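Local coordinates for protein Non-reducing end beta-L-arabinofuranosidase (Bacteroides thetaiotaomicron, PDB 5MQO) that probably hydrolyses glycosidic bonds of complex plant pectin, as a family GH127 glycoside hydrolase of a gut bacterium, at residues G60-S65 against N461-L466. Sequence-based numbering, arbitrary orientation.
Sequences GTSLQS and NTLRTL
Two helices of the GH127 catalytic domain, an (alpha/alpha)6 barrel of the six-hairpin clan, pack here through Leu463 on one side and Ser62 and Leu63 on the other. Residues 60-65 belong to helix 50-69, and residues 461-466 end helix 458-466. The contact is small and buried, with 126 Å² hidden in total. The CB of Leu463 points toward the other helix, and its CG lies anti to the backbone N (chi1 -179°). This carries both methyls to the other helix: CD1 meets the Ser62 side chain, and CD2 lies over the Ser62-Leu63 peptide. CD1 of Leu463 meets CB of Ser62 at 3.5 Å. CD2 of Leu463 rests 3.8 Å from N of Leu63. The hydroxyl of Ser62 turns to Gly424 O, which takes its hydrogen bond, so the serine meets Leu463 mainly through its methylene. Phe58 and Tyr427 also touch Leu463. Leu63 reaches in from the flank, and it also touches Val110 and Val113 of helix 102-117. Across the helix from Leu463, Thr465 OG1 bonds Asn461 O at 3.1 Å. The Thr465 amide reaches the same oxygen from the opposite face of the carbonyl. Between the two leucine side chains, the nearest atoms are Leu63 CD2 and Leu463 CD2, 4.0 Å apart.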
loop_
_atom_site.group_PDB
_atom_site.type_symbol
_atom_site.label_atom_id
_atom_site.label_comp_id
_atom_site.label_asym_id
_atom_site.label_seq_id
_atom_site.Cartn_x
_atom_site.Cartn_y
_atom_site.Cartn_z
ATOM N N GLY A 60 11.582 -6.491 -15.376
ATOM C CA GLY A 60 12.497 -7.355 -16.046
ATOM C C GLY A 60 12.684 -8.714 -15.423
ATOM O O GLY A 60 13.679 -9.377 -15.726
ATOM N N THR A 61 11.760 -9.178 -14.584
ATOM C CA THR A 61 11.888 -10.549 -14.021
ATOM C C THR A 61 10.594 -11.112 -13.486
ATOM O O THR A 61 10.182 -12.217 -13.866
ATOM C CB THR A 61 12.918 -10.617 -12.876
ATOM O OG1 THR A 61 14.164 -10.073 -13.322
ATOM C CG2 THR A 61 13.126 -12.055 -12.387
ATOM N N SER A 62 9.986 -10.354 -12.575
ATOM C CA SER A 62 8.804 -10.798 -11.853
ATOM C C SER A 62 7.651 -11.116 -12.807
ATOM O O SER A 62 7.082 -12.193 -12.711
ATOM C CB SER A 62 8.395 -9.756 -10.826
ATOM O OG SER A 62 9.477 -9.408 -9.994
ATOM N N LEU A 63 7.338 -10.204 -13.731
ATOM C CA LEU A 63 6.277 -10.438 -14.716
ATOM C C LEU A 63 6.487 -11.716 -15.560
ATOM O O LEU A 63 5.538 -12.480 -15.725
ATOM C CB LEU A 63 6.112 -9.236 -15.658
ATOM C CG LEU A 63 5.633 -7.921 -15.046
ATOM C CD1 LEU A 63 5.905 -6.770 -15.996
ATOM C CD2 LEU A 63 4.148 -7.963 -14.704
ATOM N N GLN A 64 7.706 -11.948 -16.082
ATOM C CA GLN A 64 7.995 -13.179 -16.845
ATOM C C GLN A 64 7.856 -14.384 -15.943
ATOM O O GLN A 64 7.151 -15.323 -16.261
ATOM C CB GLN A 64 9.416 -13.206 -17.409
ATOM C CG GLN A 64 9.815 -12.040 -18.302
ATOM C CD GLN A 64 11.181 -11.461 -17.906
ATOM O OE1 GLN A 64 12.199 -12.173 -17.867
ATOM N NE2 GLN A 64 11.200 -10.166 -17.589
ATOM N N SER A 65 8.531 -14.336 -14.800
ATOM C CA SER A 65 8.499 -15.415 -13.798
ATOM C C SER A 65 7.095 -15.883 -13.399
ATOM O O SER A 65 6.900 -17.082 -13.151
ATOM C CB SER A 65 9.256 -14.992 -12.545
ATOM O OG SER A 65 9.211 -16.018 -11.580
ATOM N N ASN A 461 -1.873 -9.292 -7.288
ATOM C CA ASN A 461 -2.206 -7.965 -6.806
ATOM C C ASN A 461 -0.941 -7.302 -6.245
ATOM O O ASN A 461 -0.697 -6.099 -6.478
ATOM C CB ASN A 461 -3.369 -8.027 -5.780
ATOM C CG ASN A 461 -3.833 -6.647 -5.314
ATOM O OD1 ASN A 461 -3.505 -5.634 -5.916
ATOM N ND2 ASN A 461 -4.578 -6.604 -4.220
ATOM N N THR A 462 -0.115 -8.066 -5.534
ATOM C CA THR A 462 1.118 -7.491 -4.998
ATOM C C THR A 462 1.994 -6.941 -6.122
ATOM O O THR A 462 2.401 -5.786 -6.066
ATOM C CB THR A 462 1.866 -8.506 -4.133
ATOM O OG1 THR A 462 1.026 -8.832 -3.029
ATOM C CG2 THR A 462 3.155 -7.956 -3.607
ATOM N N LEU A 463 2.242 -7.758 -7.147
ATOM C CA LEU A 463 3.126 -7.396 -8.254
ATOM C C LEU A 463 2.578 -6.228 -9.095
ATOM O O LEU A 463 3.293 -5.278 -9.382
ATOM C CB LEU A 463 3.421 -8.618 -9.143
ATOM C CG LEU A 463 4.372 -8.397 -10.346
ATOM C CD1 LEU A 463 5.688 -7.746 -9.949
ATOM C CD2 LEU A 463 4.648 -9.695 -11.103
ATOM N N ARG A 464 1.319 -6.268 -9.471
ATOM C CA ARG A 464 0.775 -5.137 -10.207
ATOM C C ARG A 464 0.802 -3.848 -9.385
ATOM O O ARG A 464 0.986 -2.771 -9.940
ATOM C CB ARG A 464 -0.632 -5.429 -10.733
ATOM C CG ARG A 464 -1.735 -5.357 -9.709
ATOM C CD ARG A 464 -2.383 -3.974 -9.593
ATOM N NE ARG A 464 -3.773 -4.035 -10.015
ATOM C CZ ARG A 464 -4.754 -4.647 -9.343
ATOM N NH1 ARG A 464 -4.534 -5.243 -8.180
ATOM N NH2 ARG A 464 -5.983 -4.662 -9.847
ATOM N N THR A 465 0.631 -3.955 -8.072
ATOM C CA THR A 465 0.647 -2.757 -7.242
ATOM C C THR A 465 2.062 -2.195 -7.246
ATOM O O THR A 465 2.269 -1.019 -7.583
ATOM C CB THR A 465 0.145 -3.024 -5.819
ATOM O OG1 THR A 465 -1.280 -3.152 -5.841
ATOM C CG2 THR A 465 0.490 -1.877 -4.907
ATOM N N LEU A 466 3.031 -3.044 -6.930
ATOM C CA LEU A 466 4.428 -2.627 -6.958
ATOM C C LEU A 466 4.854 -2.133 -8.340
ATOM O O LEU A 466 5.575 -1.157 -8.409
ATOM C CB LEU A 466 5.370 -3.717 -6.452
ATOM C CG LEU A 466 5.180 -4.093 -4.981
ATOM C CD1 LEU A 466 5.746 -5.471 -4.700
ATOM C CD2 LEU A 466 5.821 -3.068 -4.078
#